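Local coordinates for protein galectin (Ovis aries, PDB 6N44) that binds beta-D-galactose as a galectin, a lectin whose oligomeric assembly is critical for its anti-parasitic activity in sheep, at residues D51-M65 with D70-F84. Residues are numbered along the deposited sequence; the frame is centred on the assembly and turned at random.
Sequences DIPFRFWYCDGIVVM and DGSWGKEQKLHTEAF
CD2 of Phe84 sits over the centre of one face of the Tyr58 ring, 3.4 Å from Tyr58 CD1, the two rings oblique at 39°. Beyond it, CZ of Phe84 meets CZ of Phe56 near the planes of both rings. Tyr58 OH accepts from Gly61 N and shares a water with Thr81 O and Phe84 N, tying the Cys59–Ile62 type I' turn to the chain beyond Thr81. At the galactose site, Trp73 CZ2 lies over one face of the Arg55 guanidinium, 3.5 Å from NH1, the planes 46° apart; the bend at chi3 (-66°) turns that group across the indole. Alongside, strands 62-65 and 77-80 pair antiparallel. Val63 and Met65 exchange backbone bonds with Leu79 and Gln77, and Leu79 CD2 packs on Val63 CG1 and Met65 CE (3.7 Å each). On the reverse face, Val64 CG1 lies 3.5 Å from Glu76 CD. Farther out, Asp51 OD1 receives Asp70 N at 2.7 Å, on its syn side. Chemically, the largely apolar face of Val63, Met65 and Leu79, with Gln77 bonded to Gln112, packs toward strand 108-114 of the galectin beta-sandwich's other sheet, whereas the reverse face carries galactose-binding Glu76 and Arg55, the latter salt-bridged to Asp41.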
ATOM      1  N   ASP A  51     -23.825   2.503  -7.452  1.00 19.08           N
ATOM      2  CA  ASP A  51     -22.642   2.424  -8.299  1.00 22.03           C
ATOM      3  C   ASP A  51     -21.571   1.532  -7.678  1.00 19.16           C
ATOM      4  O   ASP A  51     -21.431   1.456  -6.453  1.00 16.74           O
ATOM      5  CB  ASP A  51     -22.076   3.822  -8.559  1.00 24.32           C
ATOM      6  CG  ASP A  51     -22.945   4.640  -9.512  1.00 34.26           C
ATOM      7  OD1 ASP A  51     -23.685   4.032 -10.315  1.00 30.29           O
ATOM      8  OD2 ASP A  51     -22.875   5.888  -9.468  1.00 42.88           O
ATOM      9  N   ILE A  52     -20.849   0.815  -8.535  1.00 13.69           N
ATOM     10  CA  ILE A  52     -19.688   0.042  -8.115  1.00 14.41           C
ATOM     11  C   ILE A  52     -18.529   0.458  -9.007  1.00 16.21           C
ATOM     12  O   ILE A  52     -18.367  -0.064 -10.123  1.00 14.23           O
ATOM     13  CB  ILE A  52     -19.926  -1.478  -8.180  1.00 16.57           C
ATOM     14  CG1 ILE A  52     -21.118  -1.880  -7.305  1.00 14.19           C
ATOM     15  CG2 ILE A  52     -18.632  -2.242  -7.757  1.00  9.42           C
ATOM     16  CD1 ILE A  52     -21.400  -3.398  -7.308  1.00 15.75           C
ATOM     17  N   PRO A  53     -17.717   1.405  -8.551  1.00 11.87           N
ATOM     18  CA  PRO A  53     -16.530   1.809  -9.316  1.00 14.64           C
ATOM     19  C   PRO A  53     -15.635   0.659  -9.747  1.00 13.18           C
ATOM     20  O   PRO A  53     -15.052   0.722 -10.839  1.00 11.19           O
ATOM     21  CB  PRO A  53     -15.813   2.743  -8.333  1.00 11.91           C
ATOM     22  CG  PRO A  53     -16.931   3.362  -7.565  1.00 12.71           C
ATOM     23  CD  PRO A  53     -17.934   2.248  -7.370  1.00 11.96           C
ATOM     24  N   PHE A  54     -15.497  -0.396  -8.940  1.00 12.77           N
ATOM     25  CA  PHE A  54     -14.553  -1.456  -9.288  1.00 12.23           C
ATOM     26  C   PHE A  54     -15.004  -2.762  -8.650  1.00 11.71           C
ATOM     27  O   PHE A  54     -14.973  -2.902  -7.421  1.00 12.26           O
ATOM     28  CB  PHE A  54     -13.137  -1.082  -8.849  1.00  9.94           C
ATOM     29  CG  PHE A  54     -12.112  -2.163  -9.065  1.00 13.18           C
ATOM     30  CD1 PHE A  54     -12.104  -2.919 -10.233  1.00 12.15           C
ATOM     31  CD2 PHE A  54     -11.128  -2.410  -8.102  1.00 12.98           C
ATOM     32  CE1 PHE A  54     -11.140  -3.897 -10.441  1.00 11.43           C
ATOM     33  CE2 PHE A  54     -10.164  -3.412  -8.293  1.00 10.56           C
ATOM     34  CZ  PHE A  54     -10.174  -4.154  -9.465  1.00 11.55           C
ATOM     35  N   ARG A  55     -15.401  -3.718  -9.482  1.00 10.72           N
ATOM     36  CA  ARG A  55     -15.667  -5.083  -9.051  1.00 10.81           C
ATOM     37  C   ARG A  55     -14.586  -5.986  -9.621  1.00 10.76           C
ATOM     38  O   ARG A  55     -14.292  -5.935 -10.822  1.00 14.34           O
ATOM     39  CB  ARG A  55     -17.054  -5.580  -9.500  1.00  9.92           C
ATOM     40  CG  ARG A  55     -17.207  -7.113  -9.409  1.00 13.08           C
ATOM     41  CD  ARG A  55     -18.659  -7.618  -9.611  1.00 13.30           C
ATOM     42  NE  ARG A  55     -19.522  -7.171  -8.526  1.00 16.32           N
ATOM     43  CZ  ARG A  55     -20.817  -7.455  -8.424  1.00 18.30           C
ATOM     44  NH1 ARG A  55     -21.418  -8.201  -9.345  1.00 16.32           N
ATOM     45  NH2 ARG A  55     -21.505  -6.996  -7.388  1.00 16.61           N
ATOM     46  N   PHE A  56     -14.013  -6.811  -8.762  1.00  8.69           N
ATOM     47  CA  PHE A  56     -13.048  -7.839  -9.125  1.00 10.70           C
ATOM     48  C   PHE A  56     -13.706  -9.181  -8.862  1.00  8.96           C
ATOM     49  O   PHE A  56     -14.157  -9.440  -7.741  1.00 10.99           O
ATOM     50  CB  PHE A  56     -11.760  -7.698  -8.297  1.00  6.89           C
ATOM     51  CG  PHE A  56     -10.741  -8.819  -8.503  1.00  8.09           C
ATOM     52  CD1 PHE A  56      -9.714  -8.688  -9.428  1.00  9.55           C
ATOM     53  CD2 PHE A  56     -10.785  -9.974  -7.733  1.00  9.69           C
ATOM     54  CE1 PHE A  56      -8.757  -9.707  -9.606  1.00  9.03           C
ATOM     55  CE2 PHE A  56      -9.832 -10.994  -7.898  1.00 11.37           C
ATOM     56  CZ  PHE A  56      -8.813 -10.852  -8.837  1.00  9.47           C
ATOM     57  N   TRP A  57     -13.743 -10.031  -9.884  1.00 11.40           N
ATOM     58  CA  TRP A  57     -14.447 -11.304  -9.832  1.00 10.91           C
ATOM     59  C   TRP A  57     -13.532 -12.395 -10.351  1.00 10.97           C
ATOM     60  O   TRP A  57     -12.888 -12.234 -11.391  1.00  9.62           O
ATOM     61  CB  TRP A  57     -15.734 -11.250 -10.667  1.00 15.03           C
ATOM     62  CG  TRP A  57     -16.504 -12.551 -10.708  1.00 14.59           C
ATOM     63  CD1 TRP A  57     -17.477 -12.955  -9.838  1.00 18.14           C
ATOM     64  CD2 TRP A  57     -16.374 -13.600 -11.678  1.00 15.87           C
ATOM     65  NE1 TRP A  57     -17.955 -14.192 -10.201  1.00 17.88           N
ATOM     66  CE2 TRP A  57     -17.290 -14.614 -11.322  1.00 16.52           C
ATOM     67  CE3 TRP A  57     -15.565 -13.786 -12.805  1.00 18.31           C
ATOM     68  CZ2 TRP A  57     -17.439 -15.787 -12.066  1.00 19.70           C
ATOM     69  CZ3 TRP A  57     -15.707 -14.965 -13.541  1.00 18.92           C
ATOM     70  CH2 TRP A  57     -16.643 -15.945 -13.169  1.00 21.97           C
ATOM     71  N   TYR A  58     -13.462 -13.499  -9.630  1.00 12.78           N
ATOM     72  CA  TYR A  58     -12.590 -14.589 -10.027  1.00 12.71           C
ATOM     73  C   TYR A  58     -13.345 -15.893  -9.901  1.00 14.09           C
ATOM     74  O   TYR A  58     -14.036 -16.121  -8.908  1.00 12.97           O
ATOM     75  CB  TYR A  58     -11.303 -14.692  -9.178  1.00 10.33           C
ATOM     76  CG  TYR A  58     -10.599 -16.009  -9.460  1.00 13.62           C
ATOM     77  CD1 TYR A  58      -9.788 -16.152 -10.578  1.00 13.39           C
ATOM     78  CD2 TYR A  58     -10.804 -17.124  -8.651  1.00 14.11           C
ATOM     79  CE1 TYR A  58      -9.173 -17.361 -10.869  1.00 18.59           C
ATOM     80  CE2 TYR A  58     -10.200 -18.337  -8.936  1.00 14.00           C
ATOM     81  CZ  TYR A  58      -9.387 -18.452 -10.047  1.00 17.64           C
ATOM     82  OH  TYR A  58      -8.775 -19.657 -10.335  1.00 19.10           O
ATOM     83  N   CYS A  59     -13.177 -16.758 -10.896  1.00 17.58           N
ATOM     84  CA  CYS A  59     -13.666 -18.125 -10.789  1.00 18.58           C
ATOM     85  C   CYS A  59     -12.979 -18.952 -11.860  1.00 21.80           C
ATOM     86  O   CYS A  59     -12.923 -18.528 -13.020  1.00 20.20           O
ATOM     87  CB  CYS A  59     -15.183 -18.190 -10.954  1.00 18.15           C
ATOM     88  SG  CYS A  59     -15.881 -19.854 -10.767  1.00 20.00           S
ATOM     89  N   ASP A  60     -12.416 -20.088 -11.455  1.00 16.69           N
ATOM     90  CA  ASP A  60     -11.960 -21.131 -12.378  1.00 25.40           C
ATOM     91  C   ASP A  60     -11.022 -20.579 -13.457  1.00 27.97           C
ATOM     92  O   ASP A  60     -11.264 -20.707 -14.661  1.00 24.19           O
ATOM     93  CB  ASP A  60     -13.165 -21.834 -13.010  1.00 22.61           C
ATOM     94  CG  ASP A  60     -12.764 -23.035 -13.842  1.00 28.42           C
ATOM     95  OD1 ASP A  60     -13.417 -23.293 -14.872  1.00 21.37           O
ATOM     96  OD2 ASP A  60     -11.787 -23.711 -13.463  1.00 29.24           O
ATOM     97  N   GLY A  61      -9.943 -19.937 -12.999  1.00 23.70           N
ATOM     98  CA  GLY A  61      -8.904 -19.435 -13.874  1.00 19.05           C
ATOM     99  C   GLY A  61      -9.187 -18.127 -14.584  1.00 22.24           C
ATOM    100  O   GLY A  61      -8.367 -17.706 -15.410  1.00 21.50           O
ATOM    101  N   ILE A  62     -10.301 -17.458 -14.294  1.00 20.55           N
ATOM    102  CA  ILE A  62     -10.734 -16.296 -15.060  1.00 18.30           C
ATOM    103  C   ILE A  62     -11.002 -15.127 -14.113  1.00 16.41           C
ATOM    104  O   ILE A  62     -11.725 -15.273 -13.125  1.00 16.17           O
ATOM    105  CB  ILE A  62     -11.983 -16.625 -15.896  1.00 22.18           C
ATOM    106  CG1 ILE A  62     -11.632 -17.667 -16.965  1.00 25.67           C
ATOM    107  CG2 ILE A  62     -12.573 -15.381 -16.518  1.00 17.25           C
ATOM    108  CD1 ILE A  62     -12.765 -17.964 -17.886  1.00 30.24           C
ATOM    109  N   VAL A  63     -10.416 -13.970 -14.417  1.00 17.57           N
ATOM    110  CA  VAL A  63     -10.700 -12.724 -13.713  1.00 12.41           C
ATOM    111  C   VAL A  63     -11.561 -11.857 -14.619  1.00 14.90           C
ATOM    112  O   VAL A  63     -11.211 -11.629 -15.783  1.00 19.47           O
ATOM    113  CB  VAL A  63      -9.404 -11.974 -13.339  1.00 18.68           C
ATOM    114  CG1 VAL A  63      -9.720 -10.535 -12.938  1.00 13.72           C
ATOM    115  CG2 VAL A  63      -8.611 -12.702 -12.246  1.00 17.28           C
ATOM    116  N   VAL A  64     -12.665 -11.341 -14.089  1.00 13.52           N
ATOM    117  CA  VAL A  64     -13.428 -10.303 -14.767  1.00 13.12           C
ATOM    118  C   VAL A  64     -13.475  -9.068 -13.871  1.00 14.43           C
ATOM    119  O   VAL A  64     -13.790  -9.172 -12.680  1.00 14.98           O
ATOM    120  CB  VAL A  64     -14.849 -10.778 -15.125  1.00 14.11           C
ATOM    121  CG1 VAL A  64     -15.609  -9.658 -15.836  1.00 14.93           C
ATOM    122  CG2 VAL A  64     -14.780 -12.031 -15.992  1.00 17.14           C
ATOM    123  N   MET A  65     -13.162  -7.904 -14.440  1.00 14.02           N
ATOM    124  CA  MET A  65     -13.269  -6.635 -13.730  1.00 16.94           C
ATOM    125  C   MET A  65     -14.180  -5.697 -14.503  1.00 16.66           C
ATOM    126  O   MET A  65     -14.124  -5.647 -15.733  1.00 17.26           O
ATOM    127  CB  MET A  65     -11.896  -5.992 -13.532  1.00 14.27           C
ATOM    128  CG  MET A  65     -10.940  -6.877 -12.711  1.00 11.71           C
ATOM    129  SD  MET A  65      -9.251  -6.264 -12.696  1.00 19.68           S
ATOM    130  CE  MET A  65      -8.661  -6.756 -14.321  1.00 18.30           C
ATOM    131  N   ASP A  70     -24.695   3.921 -12.814  1.00 28.71           N
ATOM    132  CA  ASP A  70     -26.104   4.238 -13.053  1.00 35.41           C
ATOM    133  C   ASP A  70     -26.852   3.037 -13.626  1.00 38.30           C
ATOM    134  O   ASP A  70     -27.464   3.095 -14.694  1.00 36.22           O
ATOM    135  CB  ASP A  70     -26.244   5.457 -13.966  1.00 32.67           C
ATOM    136  CG  ASP A  70     -25.742   6.724 -13.316  1.00 41.55           C
ATOM    137  OD1 ASP A  70     -26.096   6.964 -12.138  1.00 43.67           O
ATOM    138  OD2 ASP A  70     -24.979   7.465 -13.978  1.00 42.29           O
ATOM    139  N   GLY A  71     -26.789   1.935 -12.886  1.00 28.77           N
ATOM    140  CA  GLY A  71     -27.476   0.727 -13.274  1.00 27.50           C
ATOM    141  C   GLY A  71     -26.896  -0.008 -14.459  1.00 26.37           C
ATOM    142  O   GLY A  71     -27.432  -1.056 -14.829  1.00 21.60           O
ATOM    143  N   SER A  72     -25.816   0.477 -15.066  1.00 21.39           N
ATOM    144  CA  SER A  72     -25.265  -0.154 -16.262  1.00 21.91           C
ATOM    145  C   SER A  72     -23.863  -0.694 -15.992  1.00 24.21           C
ATOM    146  O   SER A  72     -22.976   0.060 -15.577  1.00 22.02           O
ATOM    147  CB  SER A  72     -25.237   0.840 -17.428  1.00 24.44           C
ATOM    148  OG  SER A  72     -24.686   0.239 -18.592  1.00 29.11           O
ATOM    149  N   TRP A  73     -23.657  -1.988 -16.248  1.00 17.81           N
ATOM    150  CA  TRP A  73     -22.310  -2.543 -16.274  1.00 20.54           C
ATOM    151  C   TRP A  73     -21.627  -2.160 -17.581  1.00 25.35           C
ATOM    152  O   TRP A  73     -22.259  -2.131 -18.639  1.00 25.01           O
ATOM    153  CB  TRP A  73     -22.322  -4.072 -16.125  1.00 14.96           C
ATOM    154  CG  TRP A  73     -22.605  -4.563 -14.737  1.00 20.32           C
ATOM    155  CD1 TRP A  73     -23.771  -5.110 -14.283  1.00 19.03           C
ATOM    156  CD2 TRP A  73     -21.707  -4.547 -13.612  1.00 19.33           C
ATOM    157  NE1 TRP A  73     -23.657  -5.444 -12.955  1.00 17.70           N
ATOM    158  CE2 TRP A  73     -22.404  -5.101 -12.515  1.00 20.57           C
ATOM    159  CE3 TRP A  73     -20.385  -4.121 -13.428  1.00 20.84           C
ATOM    160  CZ2 TRP A  73     -21.826  -5.236 -11.248  1.00 17.32           C
ATOM    161  CZ3 TRP A  73     -19.808  -4.255 -12.165  1.00 13.67           C
ATOM    162  CH2 TRP A  73     -20.533  -4.812 -11.092  1.00 16.24           C
ATOM    163  N   GLY A  74     -20.331  -1.860 -17.503  1.00 18.79           N
ATOM    164  CA  GLY A  74     -19.557  -1.445 -18.653  1.00 16.60           C
ATOM    165  C   GLY A  74     -18.906  -2.599 -19.391  1.00 19.94           C
ATOM    166  O   GLY A  74     -19.314  -3.758 -19.285  1.00 19.64           O
ATOM    167  N   LYS A  75     -17.867  -2.266 -20.155  1.00 21.35           N
ATOM    168  CA  LYS A  75     -17.123  -3.264 -20.916  1.00 19.69           C
ATOM    169  C   LYS A  75     -16.160  -4.017 -19.995  1.00 22.27           C
ATOM    170  O   LYS A  75     -15.315  -3.403 -19.337  1.00 26.02           O
ATOM    171  CB  LYS A  75     -16.366  -2.577 -22.052  1.00 26.87           C
ATOM    172  CG  LYS A  75     -15.438  -3.502 -22.831  1.00 37.59           C
ATOM    173  CD  LYS A  75     -15.053  -2.894 -24.184  1.00 45.96           C
ATOM    174  CE  LYS A  75     -14.488  -3.940 -25.141  1.00 47.54           C
ATOM    175  NZ  LYS A  75     -13.083  -4.310 -24.794  1.00 45.86           N
ATOM    176  N   GLU A  76     -16.283  -5.341 -19.956  1.00 22.99           N
ATOM    177  CA  GLU A  76     -15.455  -6.158 -19.076  1.00 25.19           C
ATOM    178  C   GLU A  76     -13.986  -6.083 -19.468  1.00 26.34           C
ATOM    179  O   GLU A  76     -13.638  -6.079 -20.651  1.00 23.33           O
ATOM    180  CB  GLU A  76     -15.885  -7.630 -19.132  1.00 23.08           C
ATOM    181  CG  GLU A  76     -17.278  -7.914 -18.679  1.00 27.57           C
ATOM    182  CD  GLU A  76     -17.577  -9.400 -18.676  1.00 28.60           C
ATOM    183  OE1 GLU A  76     -16.904 -10.152 -19.423  1.00 26.55           O
ATOM    184  OE2 GLU A  76     -18.478  -9.817 -17.919  1.00 30.27           O
ATOM    185  N   GLN A  77     -13.120  -6.063 -18.458  1.00 23.37           N
ATOM    186  CA  GLN A  77     -11.708  -6.376 -18.629  1.00 22.27           C
ATOM    187  C   GLN A  77     -11.523  -7.795 -18.103  1.00 21.68           C
ATOM    188  O   GLN A  77     -11.709  -8.045 -16.908  1.00 18.60           O
ATOM    189  CB  GLN A  77     -10.814  -5.372 -17.895  1.00 18.79           C
ATOM    190  CG  GLN A  77      -9.321  -5.639 -18.132  1.00 20.82           C
ATOM    191  CD  GLN A  77      -8.389  -4.663 -17.406  1.00 21.65           C
ATOM    192  OE1 GLN A  77      -8.781  -3.552 -17.026  1.00 20.73           O
ATOM    193  NE2 GLN A  77      -7.151  -5.088 -17.211  1.00 21.26           N
ATOM    194  N   LYS A  78     -11.181  -8.733 -18.994  1.00 21.73           N
ATOM    195  CA  LYS A  78     -11.177 -10.153 -18.662  1.00 21.13           C
ATOM    196  C   LYS A  78      -9.823 -10.776 -18.964  1.00 20.97           C
ATOM    197  O   LYS A  78      -9.236 -10.496 -20.010  1.00 24.50           O
ATOM    198  CB  LYS A  78     -12.270 -10.906 -19.438  1.00 21.78           C
ATOM    199  CG  LYS A  78     -12.079 -12.410 -19.416  1.00 17.66           C
ATOM    200  CD  LYS A  78     -13.042 -13.141 -20.357  1.00 31.73           C
ATOM    201  CE  LYS A  78     -14.467 -13.119 -19.832  1.00 27.01           C
ATOM    202  NZ  LYS A  78     -15.291 -14.232 -20.402  1.00 32.05           N
ATOM    203  N   LEU A  79      -9.336 -11.641 -18.067  1.00 18.43           N
ATOM    204  CA  LEU A  79      -8.051 -12.294 -18.293  1.00 16.17           C
ATOM    205  C   LEU A  79      -8.022 -13.660 -17.626  1.00 22.64           C
ATOM    206  O   LEU A  79      -8.895 -14.011 -16.827  1.00 20.36           O
ATOM    207  CB  LEU A  79      -6.879 -11.446 -17.778  1.00 22.05           C
ATOM    208  CG  LEU A  79      -6.863 -11.247 -16.263  1.00 19.02           C
ATOM    209  CD1 LEU A  79      -5.438 -11.234 -15.726  1.00 23.16           C
ATOM    210  CD2 LEU A  79      -7.574  -9.956 -15.929  1.00 19.11           C
ATOM    211  N   HIS A  80      -6.990 -14.428 -17.969  1.00 20.48           N
ATOM    212  CA  HIS A  80      -6.719 -15.730 -17.381  1.00 26.52           C
ATOM    213  C   HIS A  80      -5.553 -15.626 -16.410  1.00 24.40           C
ATOM    214  O   HIS A  80      -4.585 -14.904 -16.662  1.00 27.65           O
ATOM    215  CB  HIS A  80      -6.379 -16.773 -18.453  1.00 25.47           C
ATOM    216  CG  HIS A  80      -7.476 -17.005 -19.444  1.00 36.28           C
ATOM    217  ND1 HIS A  80      -8.224 -18.162 -19.468  1.00 36.39           N
ATOM    218  CD2 HIS A  80      -7.948 -16.231 -20.451  1.00 40.02           C
ATOM    219  CE1 HIS A  80      -9.108 -18.091 -20.447  1.00 40.76           C
ATOM    220  NE2 HIS A  80      -8.961 -16.929 -21.059  1.00 40.05           N
ATOM    221  N   THR A  81      -5.640 -16.356 -15.303  1.00 23.33           N
ATOM    222  CA  THR A  81      -4.536 -16.414 -14.364  1.00 21.94           C
ATOM    223  C   THR A  81      -4.567 -17.759 -13.664  1.00 24.71           C
ATOM    224  O   THR A  81      -5.627 -18.369 -13.499  1.00 25.80           O
ATOM    225  CB  THR A  81      -4.583 -15.274 -13.330  1.00 20.87           C
ATOM    226  OG1 THR A  81      -3.503 -15.428 -12.404  1.00 19.04           O
ATOM    227  CG2 THR A  81      -5.889 -15.299 -12.560  1.00 21.88           C
ATOM    228  N   GLU A  82      -3.388 -18.216 -13.263  1.00 23.86           N
ATOM    229  CA  GLU A  82      -3.238 -19.419 -12.464  1.00 27.44           C
ATOM    230  C   GLU A  82      -2.929 -19.101 -11.008  1.00 19.35           C
ATOM    231  O   GLU A  82      -2.583 -20.009 -10.246  1.00 19.97           O
ATOM    232  CB  GLU A  82      -2.145 -20.301 -13.066  1.00 27.27           C
ATOM    233  CG  GLU A  82      -2.556 -20.925 -14.388  1.00 35.57           C
ATOM    234  CD  GLU A  82      -3.780 -21.829 -14.244  1.00 44.09           C
ATOM    235  OE1 GLU A  82      -3.647 -22.928 -13.654  1.00 51.05           O
ATOM    236  OE2 GLU A  82      -4.878 -21.443 -14.709  1.00 40.24           O
ATOM    237  N   ALA A  83      -3.076 -17.834 -10.606  1.00 19.78           N
ATOM    238  CA  ALA A  83      -2.619 -17.389  -9.292  1.00 16.72           C
ATOM    239  C   ALA A  83      -3.386 -18.033  -8.138  1.00 18.54           C
ATOM    240  O   ALA A  83      -2.814 -18.242  -7.064  1.00 19.28           O
ATOM    241  CB  ALA A  83      -2.722 -15.867  -9.194  1.00 19.63           C
ATOM    242  N   PHE A  84      -4.670 -18.324  -8.311  1.00 17.89           N
ATOM    243  CA  PHE A  84      -5.511 -18.829  -7.220  1.00 19.42           C
ATOM    244  C   PHE A  84      -5.568 -20.347  -7.284  1.00 20.88           C
ATOM    245  O   PHE A  84      -6.340 -20.907  -8.058  1.00 24.81           O
ATOM    246  CB  PHE A  84      -6.921 -18.260  -7.305  1.00 16.42           C
ATOM    247  CG  PHE A  84      -6.986 -16.784  -7.252  1.00 15.68           C
ATOM    248  CD1 PHE A  84      -6.956 -16.124  -6.028  1.00 14.33           C
ATOM    249  CD2 PHE A  84      -7.101 -16.041  -8.421  1.00 16.20           C
ATOM    250  CE1 PHE A  84      -7.045 -14.746  -5.976  1.00 17.73           C
ATOM    251  CE2 PHE A  84      -7.193 -14.673  -8.378  1.00 12.68           C
ATOM    252  CZ  PHE A  84      -7.163 -14.011  -7.153  1.00 13.11           C
TER
HETATM  253  O   HOH W   1     -25.690   1.997 -10.161  1.00 28.46           O
HETATM  254  O   HOH W   2      -6.162 -19.051 -10.722  1.00 18.12           O
HETATM  255  O   HOH W   3      -6.314 -19.505 -16.597  1.00 26.79           O